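Local coordinates for protein serine protease MT3772 (Mycobacterium tuberculosis, PDB 3K6Y) that is a membrane-associated serine protease of the trypsin-like S1C family, probably needed for resistance to acid and oxidative stress, at residues P29-N34 / D130-G135; P35-T40 / F142-A147; P186-D189 / Q193-G196. All coordinates share one frame; numbering follows the deposited sequence.

Interaction 1: residues P29-N34 / D130-G135; sequences PALVNN and DVVVLG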
ATOM      1  N   PRO A  29     -12.892  -1.934 -37.850  1.00 20.87           N
ATOM      2  CA  PRO A  29     -11.433  -1.745 -37.931  1.00 21.42           C
ATOM      3  C   PRO A  29     -11.020  -0.342 -38.379  1.00 21.50           C
ATOM      4  O   PRO A  29      -9.878   0.083 -38.148  1.00 21.83           O
ATOM      5  CB  PRO A  29     -10.995  -2.768 -38.985  1.00 22.08           C
ATOM      6  CG  PRO A  29     -12.208  -3.069 -39.742  1.00 22.92           C
ATOM      7  CD  PRO A  29     -13.348  -2.983 -38.791  1.00 21.18           C
ATOM      8  N   ALA A  30     -11.938   0.359 -39.034  1.00 21.38           N
ATOM      9  CA  ALA A  30     -11.656   1.698 -39.550  1.00 21.22           C
ATOM     10  C   ALA A  30     -11.488   2.718 -38.435  1.00 20.80           C
ATOM     11  O   ALA A  30     -10.975   3.810 -38.675  1.00 21.11           O
ATOM     12  CB  ALA A  30     -12.754   2.146 -40.538  1.00 22.27           C
ATOM     13  N   LEU A  31     -11.891   2.368 -37.209  1.00 19.80           N
ATOM     14  CA  LEU A  31     -11.761   3.300 -36.084  1.00 18.64           C
ATOM     15  C   LEU A  31     -10.320   3.740 -35.843  1.00 18.54           C
ATOM     16  O   LEU A  31     -10.092   4.822 -35.314  1.00 18.06           O
ATOM     17  CB  LEU A  31     -12.367   2.698 -34.812  1.00 18.41           C
ATOM     18  CG  LEU A  31     -13.888   2.610 -34.795  1.00 19.23           C
ATOM     19  CD1 LEU A  31     -14.381   1.720 -33.671  1.00 19.85           C
ATOM     20  CD2 LEU A  31     -14.505   4.012 -34.701  1.00 21.30           C
ATOM     21  N   VAL A  32      -9.335   2.927 -36.227  1.00 18.42           N
ATOM     22  CA  VAL A  32      -7.933   3.324 -36.061  1.00 19.40           C
ATOM     23  C   VAL A  32      -7.623   4.636 -36.782  1.00 19.83           C
ATOM     24  O   VAL A  32      -6.719   5.361 -36.374  1.00 20.45           O
ATOM     25  CB  VAL A  32      -6.916   2.240 -36.518  1.00 20.19           C
ATOM     26  CG1 VAL A  32      -7.024   1.021 -35.654  1.00 21.81           C
ATOM     27  CG2 VAL A  32      -7.104   1.877 -37.993  1.00 21.06           C
ATOM     28  N   ASN A  33      -8.369   4.910 -37.856  1.00 20.21           N
ATOM     29  CA  ASN A  33      -8.147   6.099 -38.675  1.00 20.67           C
ATOM     30  C   ASN A  33      -9.190   7.187 -38.437  1.00 19.27           C
ATOM     31  O   ASN A  33      -9.178   8.224 -39.118  1.00 19.94           O
ATOM     32  CB  ASN A  33      -8.087   5.713 -40.159  1.00 21.49           C
ATOM     33  CG  ASN A  33      -6.921   4.792 -40.471  1.00 24.21           C
ATOM     34  OD1 ASN A  33      -5.793   5.039 -40.044  1.00 27.56           O
ATOM     35  ND2 ASN A  33      -7.188   3.729 -41.219  1.00 27.12           N
ATOM     36  N   ASN A  34     -10.089   6.984 -37.476  1.00 17.92           N
ATOM     37  CA  ASN A  34     -11.073   8.024 -37.166  1.00 17.16           C
ATOM     38  C   ASN A  34     -10.349   9.298 -36.701  1.00 16.33           C
ATOM     39  O   ASN A  34      -9.387   9.217 -35.926  1.00 16.17           O
ATOM     40  CB  ASN A  34     -12.071   7.536 -36.109  1.00 17.18           C
ATOM     41  CG  ASN A  34     -13.255   8.461 -35.943  1.00 17.50           C
ATOM     42  OD1 ASN A  34     -13.122   9.553 -35.412  1.00 18.03           O
ATOM     43  ND2 ASN A  34     -14.433   8.009 -36.367  1.00 18.74           N
ATOM     44  N   ASP A 130     -19.738   2.210 -31.121  1.00 19.86           N
ATOM     45  CA  ASP A 130     -18.346   2.292 -31.568  1.00 19.35           C
ATOM     46  C   ASP A 130     -17.556   3.119 -30.553  1.00 18.23           C
ATOM     47  O   ASP A 130     -17.910   4.262 -30.244  1.00 18.89           O
ATOM     48  CB  ASP A 130     -18.203   3.023 -32.913  1.00 20.11           C
ATOM     49  CG  ASP A 130     -18.742   2.242 -34.100  1.00 22.27           C
ATOM     50  OD1 ASP A 130     -18.660   1.001 -34.163  1.00 23.18           O
ATOM     51  OD2 ASP A 130     -19.235   2.917 -35.036  1.00 26.50           O
ATOM     52  N   VAL A 131     -16.484   2.532 -30.042  1.00 16.48           N
ATOM     53  CA  VAL A 131     -15.609   3.184 -29.063  1.00 16.16           C
ATOM     54  C   VAL A 131     -14.163   2.788 -29.373  1.00 15.18           C
ATOM     55  O   VAL A 131     -13.916   1.883 -30.178  1.00 15.76           O
ATOM     56  CB  VAL A 131     -16.030   2.811 -27.615  1.00 15.98           C
ATOM     57  CG1 VAL A 131     -17.384   3.472 -27.246  1.00 16.90           C
ATOM     58  CG2 VAL A 131     -16.106   1.280 -27.440  1.00 16.55           C
ATOM     59  N   VAL A 132     -13.204   3.480 -28.757  1.00 14.19           N
ATOM     60  CA  VAL A 132     -11.806   3.233 -29.058  1.00 14.12           C
ATOM     61  C   VAL A 132     -10.999   3.169 -27.770  1.00 13.17           C
ATOM     62  O   VAL A 132     -11.116   4.030 -26.903  1.00 13.49           O
ATOM     63  CB  VAL A 132     -11.188   4.291 -30.006  1.00 14.59           C
ATOM     64  CG1 VAL A 132      -9.945   3.748 -30.644  1.00 15.90           C
ATOM     65  CG2 VAL A 132     -12.193   4.754 -31.083  1.00 17.53           C
ATOM     66  N   VAL A 133     -10.180   2.132 -27.654  1.00 12.75           N
ATOM     67  CA  VAL A 133      -9.214   2.003 -26.569  1.00 13.32           C
ATOM     68  C   VAL A 133      -7.919   2.679 -27.012  1.00 13.34           C
ATOM     69  O   VAL A 133      -7.400   2.370 -28.080  1.00 14.07           O
ATOM     70  CB  VAL A 133      -8.954   0.496 -26.250  1.00 13.70           C
ATOM     71  CG1 VAL A 133      -7.701   0.286 -25.368  1.00 15.16           C
ATOM     72  CG2 VAL A 133     -10.183  -0.121 -25.626  1.00 15.29           C
ATOM     73  N   LEU A 134      -7.416   3.617 -26.220  1.00 12.34           N
ATOM     74  CA  LEU A 134      -6.174   4.311 -26.576  1.00 12.32           C
ATOM     75  C   LEU A 134      -5.091   3.992 -25.560  1.00 12.08           C
ATOM     76  O   LEU A 134      -5.304   4.156 -24.356  1.00 11.88           O
ATOM     77  CB  LEU A 134      -6.394   5.825 -26.629  1.00 13.08           C
ATOM     78  CG  LEU A 134      -7.535   6.298 -27.522  1.00 14.16           C
ATOM     79  CD1 LEU A 134      -7.602   7.823 -27.450  1.00 14.27           C
ATOM     80  CD2 LEU A 134      -7.337   5.832 -28.950  1.00 15.76           C
ATOM     81  N   GLY A 135      -3.916   3.590 -26.033  1.00 12.06           N
ATOM     82  CA  GLY A 135      -2.859   3.281 -25.083  1.00 13.30           C
ATOM     83  C   GLY A 135      -1.555   2.889 -25.721  1.00 12.61           C
ATOM     84  O   GLY A 135      -1.340   3.109 -26.918  1.00 12.74           O
TER
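Asp130 OD1 is held in a salt bridge by Arg148 of the adjoining strand 143-157, and the acid meets segment 29-34 through its aliphatic root, CB lying 4.1 Å from Leu31 CD1. No hydrogen bond crosses between the two segments; the join is made almost wholly by one side chain. Leu31 points at strand 130-135 with CG anti to its carbonyl carbon (chi1 -72°), which carries CD1 to 3.5 Å from the carbonyl oxygen Val131 O. Nearer the backbone, Leu31 CB lies 4.3 Å from Val132 CG2, an apolar touch on the face of the strand that Asp130 and Val132 share, whereas Val131 points away. The backbone that presents Leu31 is a 3-10 turn, as the i to i+3 bonds show: Asn33 N to Ala30 O is 2.9 Å and Asn34 N to Leu31 O is 3.1 Å. Asn34 then takes the N-cap position, its OD1 accepting from Val36 N. The arrangement is a 3-10 turn running into an N-capped helix, laid over the outside of the first strand of the C-terminal barrel in a chymotrypsin-like double-barrel fold.

Interaction 2: residues P35-T40 / F142-A147; sequences PVVAAT and FTATPA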
ATOM      1  N   PRO A  35     -10.771  10.478 -37.208  1.00 15.26           N
ATOM      2  CA  PRO A  35     -10.103  11.722 -36.804  1.00 15.50           C
ATOM      3  C   PRO A  35     -10.012  11.970 -35.287  1.00 15.13           C
ATOM      4  O   PRO A  35      -9.137  12.713 -34.841  1.00 16.02           O
ATOM      5  CB  PRO A  35     -10.935  12.824 -37.482  1.00 16.10           C
ATOM      6  CG  PRO A  35     -11.740  12.152 -38.475  1.00 17.22           C
ATOM      7  CD  PRO A  35     -11.836  10.704 -38.205  1.00 15.74           C
ATOM      8  N   VAL A  36     -10.886  11.340 -34.508  1.00 15.73           N
ATOM      9  CA  VAL A  36     -10.841  11.484 -33.052  1.00 16.47           C
ATOM     10  C   VAL A  36      -9.549  10.925 -32.463  1.00 15.79           C
ATOM     11  O   VAL A  36      -9.089  11.392 -31.414  1.00 15.53           O
ATOM     12  CB  VAL A  36     -12.091  10.866 -32.370  1.00 17.46           C
ATOM     13  CG1 VAL A  36     -12.019   9.321 -32.329  1.00 19.52           C
ATOM     14  CG2 VAL A  36     -12.279  11.436 -31.001  1.00 18.88           C
ATOM     15  N   VAL A  37      -8.940   9.956 -33.128  1.00 14.99           N
ATOM     16  CA  VAL A  37      -7.751   9.309 -32.569  1.00 15.24           C
ATOM     17  C   VAL A  37      -6.597  10.318 -32.512  1.00 14.99           C
ATOM     18  O   VAL A  37      -6.019  10.562 -31.445  1.00 14.70           O
ATOM     19  CB  VAL A  37      -7.372   8.067 -33.377  1.00 15.11           C
ATOM     20  CG1 VAL A  37      -6.012   7.527 -32.930  1.00 16.18           C
ATOM     21  CG2 VAL A  37      -8.456   7.000 -33.236  1.00 16.42           C
ATOM     22  N   ALA A  38      -6.305  10.959 -33.644  1.00 15.89           N
ATOM     23  CA  ALA A  38      -5.182  11.875 -33.705  1.00 17.01           C
ATOM     24  C   ALA A  38      -5.398  13.078 -32.809  1.00 16.86           C
ATOM     25  O   ALA A  38      -4.436  13.644 -32.255  1.00 17.92           O
ATOM     26  CB  ALA A  38      -4.982  12.356 -35.132  1.00 17.98           C
ATOM     27  N   ALA A  39      -6.661  13.488 -32.694  1.00 16.62           N
ATOM     28  CA  ALA A  39      -6.989  14.651 -31.884  1.00 17.66           C
ATOM     29  C   ALA A  39      -6.858  14.369 -30.396  1.00 16.79           C
ATOM     30  O   ALA A  39      -6.583  15.266 -29.618  1.00 17.39           O
ATOM     31  CB  ALA A  39      -8.350  15.157 -32.215  1.00 18.75           C
ATOM     32  N   THR A  40      -7.053  13.110 -30.004  1.00 14.16           N
ATOM     33  CA  THR A  40      -7.021  12.746 -28.595  1.00 13.38           C
ATOM     34  C   THR A  40      -5.630  12.311 -28.145  1.00 12.83           C
ATOM     35  O   THR A  40      -5.278  12.488 -26.978  1.00 12.05           O
ATOM     36  CB  THR A  40      -8.045  11.612 -28.321  1.00 13.53           C
ATOM     37  OG1 THR A  40      -9.335  12.021 -28.792  1.00 14.98           O
ATOM     38  CG2 THR A  40      -8.164  11.317 -26.863  1.00 13.83           C
ATOM     39  N   PHE A 142       2.138   4.556 -29.369  1.00 16.43           N
ATOM     40  CA  PHE A 142       0.718   4.821 -29.221  1.00 15.92           C
ATOM     41  C   PHE A 142      -0.098   3.988 -30.209  1.00 15.52           C
ATOM     42  O   PHE A 142       0.252   3.932 -31.402  1.00 16.65           O
ATOM     43  CB  PHE A 142       0.445   6.322 -29.429  1.00 15.86           C
ATOM     44  CG  PHE A 142      -1.008   6.683 -29.390  1.00 15.66           C
ATOM     45  CD1 PHE A 142      -1.732   6.814 -30.574  1.00 16.34           C
ATOM     46  CD2 PHE A 142      -1.665   6.882 -28.175  1.00 14.94           C
ATOM     47  CE1 PHE A 142      -3.074   7.157 -30.555  1.00 17.60           C
ATOM     48  CE2 PHE A 142      -3.013   7.219 -28.159  1.00 16.11           C
ATOM     49  CZ  PHE A 142      -3.708   7.363 -29.350  1.00 16.85           C
ATOM     50  N   THR A 143      -1.178   3.363 -29.728  1.00 14.75           N
ATOM     51  CA  THR A 143      -2.019   2.476 -30.534  1.00 15.80           C
ATOM     52  C   THR A 143      -3.481   2.705 -30.198  1.00 14.96           C
ATOM     53  O   THR A 143      -3.858   2.737 -29.019  1.00 15.39           O
ATOM     54  CB  THR A 143      -1.654   0.992 -30.258  1.00 16.60           C
ATOM     55  OG1 THR A 143      -0.253   0.805 -30.516  1.00 18.14           O
ATOM     56  CG2 THR A 143      -2.504   0.024 -31.100  1.00 17.84           C
ATOM     57  N   ALA A 144      -4.298   2.879 -31.238  1.00 14.63           N
ATOM     58  CA  ALA A 144      -5.742   2.911 -31.099  1.00 14.47           C
ATOM     59  C   ALA A 144      -6.280   1.525 -31.399  1.00 14.78           C
ATOM     60  O   ALA A 144      -5.998   0.962 -32.465  1.00 16.81           O
ATOM     61  CB  ALA A 144      -6.351   3.926 -32.062  1.00 15.12           C
ATOM     62  N   THR A 145      -7.078   0.994 -30.483  1.00 14.23           N
ATOM     63  CA  THR A 145      -7.647  -0.345 -30.609  1.00 15.36           C
ATOM     64  C   THR A 145      -9.146  -0.216 -30.788  1.00 15.14           C
ATOM     65  O   THR A 145      -9.844   0.210 -29.878  1.00 14.80           O
ATOM     66  CB  THR A 145      -7.287  -1.196 -29.371  1.00 15.83           C
ATOM     67  OG1 THR A 145      -5.863  -1.315 -29.303  1.00 17.82           O
ATOM     68  CG2 THR A 145      -7.916  -2.584 -29.441  1.00 18.00           C
ATOM     69  N   PRO A 146      -9.661  -0.588 -31.969  1.00 15.91           N
ATOM     70  CA  PRO A 146     -11.106  -0.511 -32.160  1.00 16.40           C
ATOM     71  C   PRO A 146     -11.874  -1.360 -31.146  1.00 15.57           C
ATOM     72  O   PRO A 146     -11.425  -2.466 -30.768  1.00 16.22           O
ATOM     73  CB  PRO A 146     -11.302  -1.048 -33.578  1.00 16.59           C
ATOM     74  CG  PRO A 146      -9.987  -0.819 -34.256  1.00 18.29           C
ATOM     75  CD  PRO A 146      -8.947  -1.019 -33.180  1.00 17.68           C
ATOM     76  N   ALA A 147     -13.023  -0.872 -30.710  1.00 15.55           N
ATOM     77  CA  ALA A 147     -13.790  -1.557 -29.688  1.00 15.55           C
ATOM     78  C   ALA A 147     -15.273  -1.325 -29.888  1.00 16.05           C
ATOM     79  O   ALA A 147     -15.675  -0.458 -30.657  1.00 16.10           O
ATOM     80  CB  ALA A 147     -13.345  -1.113 -28.271  1.00 15.58           C
TER
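Val37 and Ala144 supply the nearest pair of alpha carbons, 6.9 Å apart, where the short helix 35-40 passes over the beginning of strand 143-157. The helix is only about one and a half turns long and loosely wound: Thr40 N reaches both Val36 O at 3.0 Å and Val37 O at 3.1 Å, each a weak bond, so the turn lies between alpha and 3-10 geometry. Thr40 OG1 also donates to Val36 O, over 2.7 Å, which gives that carbonyl oxygen a second donor; OG1 stands tilted 24° from the carbonyl plane. No hydrogen bond runs from helix to strand, and the contact between them is apolar.

Val37 carries it alone on the helix side. Its CG1, anti to the backbone N (chi1 171°), reaches forward into the angle between two partners. The methyl Ala144 CB is 3.7 Å from CG1 and 3.9 Å from CG2, so it sits against both branches of the valine. The second partner is the ring of Phe142, met at its edge and in its plane: CE1 lies 3.8 Å from Val37 CG1, and the aromatic face takes no part in this touch. Alternation along the strand explains the choice of residues, since the Ala144 side chain points at the helix while that of Thr143 points away.

Phe142 continues onto Glu41, just beyond the helix, and Ala144 also packs on Val132 and Leu134. On its inner side the helix rests Thr40 on Leu134 of strand 130-135, while Val36 and Thr40 both lean on Ile188 of strand 186-188, so that this one helix spans three strands adjacent in the C-terminal barrel.

Interaction 3: residues P186-D189 / Q193-G196; sequences PLID and QVLG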
ATOM      1  N   PRO A 186      -7.714   5.670 -21.649  1.00 10.31           N
ATOM      2  CA  PRO A 186      -9.127   5.940 -21.773  1.00 10.68           C
ATOM      3  C   PRO A 186      -9.820   5.074 -22.833  1.00 11.00           C
ATOM      4  O   PRO A 186      -9.239   4.768 -23.864  1.00 11.90           O
ATOM      5  CB  PRO A 186      -9.146   7.414 -22.215  1.00 11.09           C
ATOM      6  CG  PRO A 186      -7.907   7.538 -23.052  1.00 11.17           C
ATOM      7  CD  PRO A 186      -6.895   6.617 -22.422  1.00 10.25           C
ATOM      8  N   LEU A 187     -11.074   4.734 -22.564  1.00 10.97           N
ATOM      9  CA  LEU A 187     -12.001   4.313 -23.604  1.00 11.75           C
ATOM     10  C   LEU A 187     -12.726   5.567 -24.038  1.00 11.88           C
ATOM     11  O   LEU A 187     -13.361   6.233 -23.211  1.00 12.92           O
ATOM     12  CB  LEU A 187     -13.002   3.332 -23.019  1.00 12.41           C
ATOM     13  CG  LEU A 187     -14.020   2.790 -24.028  1.00 12.64           C
ATOM     14  CD1 LEU A 187     -13.333   1.779 -24.962  1.00 14.38           C
ATOM     15  CD2 LEU A 187     -15.207   2.147 -23.327  1.00 14.92           C
ATOM     16  N   ILE A 188     -12.586   5.911 -25.308  1.00 12.50           N
ATOM     17  CA  ILE A 188     -13.238   7.132 -25.779  1.00 13.79           C
ATOM     18  C   ILE A 188     -14.393   6.835 -26.701  1.00 14.75           C
ATOM     19  O   ILE A 188     -14.431   5.813 -27.391  1.00 15.20           O
ATOM     20  CB  ILE A 188     -12.268   8.115 -26.454  1.00 14.71           C
ATOM     21  CG1 ILE A 188     -11.584   7.494 -27.670  1.00 15.05           C
ATOM     22  CG2 ILE A 188     -11.247   8.657 -25.442  1.00 16.03           C
ATOM     23  CD1 ILE A 188     -11.163   8.528 -28.741  1.00 17.66           C
ATOM     24  N   ASP A 189     -15.351   7.753 -26.695  1.00 14.89           N
ATOM     25  CA  ASP A 189     -16.423   7.735 -27.686  1.00 17.05           C
ATOM     26  C   ASP A 189     -15.979   8.519 -28.919  1.00 17.46           C
ATOM     27  O   ASP A 189     -14.885   9.071 -28.969  1.00 16.65           O
ATOM     28  CB  ASP A 189     -17.751   8.236 -27.097  1.00 17.98           C
ATOM     29  CG  ASP A 189     -17.730   9.702 -26.683  1.00 19.31           C
ATOM     30  OD1 ASP A 189     -18.621  10.063 -25.880  1.00 23.62           O
ATOM     31  OD2 ASP A 189     -16.888  10.499 -27.159  1.00 18.37           O
ATOM     32  N   GLN A 193     -14.641  12.072 -25.948  1.00 15.55           N
ATOM     33  CA  GLN A 193     -14.826  12.149 -24.508  1.00 15.64           C
ATOM     34  C   GLN A 193     -14.548  10.794 -23.889  1.00 14.44           C
ATOM     35  O   GLN A 193     -14.667   9.745 -24.542  1.00 14.41           O
ATOM     36  CB  GLN A 193     -16.228  12.634 -24.166  1.00 16.20           C
ATOM     37  CG  GLN A 193     -16.503  14.030 -24.748  1.00 19.77           C
ATOM     38  CD  GLN A 193     -17.651  14.758 -24.085  1.00 25.10           C
ATOM     39  OE1 GLN A 193     -18.702  14.182 -23.829  1.00 26.55           O
ATOM     40  NE2 GLN A 193     -17.452  16.043 -23.804  1.00 27.85           N
ATOM     41  N   VAL A 194     -14.206  10.824 -22.607  1.00 13.32           N
ATOM     42  CA  VAL A 194     -13.787   9.612 -21.929  1.00 12.52           C
ATOM     43  C   VAL A 194     -14.987   8.909 -21.293  1.00 13.09           C
ATOM     44  O   VAL A 194     -15.667   9.447 -20.401  1.00 14.05           O
ATOM     45  CB  VAL A 194     -12.717   9.922 -20.871  1.00 12.37           C
ATOM     46  CG1 VAL A 194     -12.266   8.642 -20.174  1.00 12.60           C
ATOM     47  CG2 VAL A 194     -11.496  10.580 -21.516  1.00 12.82           C
ATOM     48  N   LEU A 195     -15.202   7.671 -21.729  1.00 13.12           N
ATOM     49  CA  LEU A 195     -16.259   6.838 -21.173  1.00 14.46           C
ATOM     50  C   LEU A 195     -15.812   6.077 -19.941  1.00 13.83           C
ATOM     51  O   LEU A 195     -16.641   5.679 -19.119  1.00 14.66           O
ATOM     52  CB  LEU A 195     -16.746   5.831 -22.215  1.00 15.05           C
ATOM     53  CG  LEU A 195     -17.529   6.407 -23.392  1.00 16.90           C
ATOM     54  CD1 LEU A 195     -17.671   5.366 -24.485  1.00 18.33           C
ATOM     55  CD2 LEU A 195     -18.902   6.885 -22.930  1.00 19.92           C
ATOM     56  N   GLY A 196     -14.509   5.839 -19.829  1.00 13.16           N
ATOM     57  CA  GLY A 196     -13.982   5.119 -18.684  1.00 12.75           C
ATOM     58  C   GLY A 196     -12.516   4.818 -18.849  1.00 12.32           C
ATOM     59  O   GLY A 196     -11.878   5.298 -19.798  1.00 11.80           O
TER
HETATM   60  O   HOH W   1     -19.738  12.255 -25.023  1.00 33.65           O
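Asp189 and Gln193 run alongside each other in the same direction, with carboxylate and amide planes only 17° apart. A water links their ends, donating to Asp189 OD1 at 2.6 Å and to Gln193 OE1 at 2.5 Å. The other carboxylate oxygen turns back to the main chain: Gln193 N donates to Asp189 OD2 at 3.0 Å, approaching 42° off the plane of the carboxylate, and Asn191 N adds a weak bond to the same oxygen. With CG set between its backbone N and carbonyl carbon (chi1 65°), Asp189 can fold its acid over the tight turn while its own N bonds to Gln193 O. Both ends of the turn are thereby tied by main chain and side chain together.

Next to this pair along the strands, Leu195 crosses Leu187 at a slant, CB to CD2 4.1 Å, and brings CD1 to 3.9 Å from Asp189 CB. Pro186 CB packs on Val194 CG1 at 3.9 Å. In the backbone, Leu187 N bonds to Gly196 O at 2.9 Å and Leu195 N to Leu187 O at 2.8 Å, so Leu195 and Gly196 both stand opposite Leu187. This is a classic beta bulge, beyond which Ile188 pairs with Val194.

Within the C-terminal barrel the hairpin continues the sheet onto strand 130-135: Pro186 and Ile188 bond to its backbone, and Leu187 and Leu195 both pack on Val131. Pro186 and Val194 instead rest on Phe63 of strand 56-66, which belongs to the other barrel.

Interactions 1 and 2 are directly connected, with centres 5 Å apart: the 3-10 turn leads through the N-cap Asn34 into the helix, and strands 130-135 and 143-157 are bonded neighbours, with Val133 O to Thr145 N at 2.8 Å. Strand 130-135 also joins interaction 1 to interaction 3, about 11 Å away between centres, through Val132 O and Ile188 N at 2.9 Å. Val36 CG2 lies 4.1 Å from Asp189 O, a further touch between interaction 3 and the helix of interaction 2. The predicted triad of His75, Asp104 and Ser183 is nearest to interaction 3, where the side chains of Pro186 and Ser183 are about 10 Å apart; interactions 1 and 2 lie away from it.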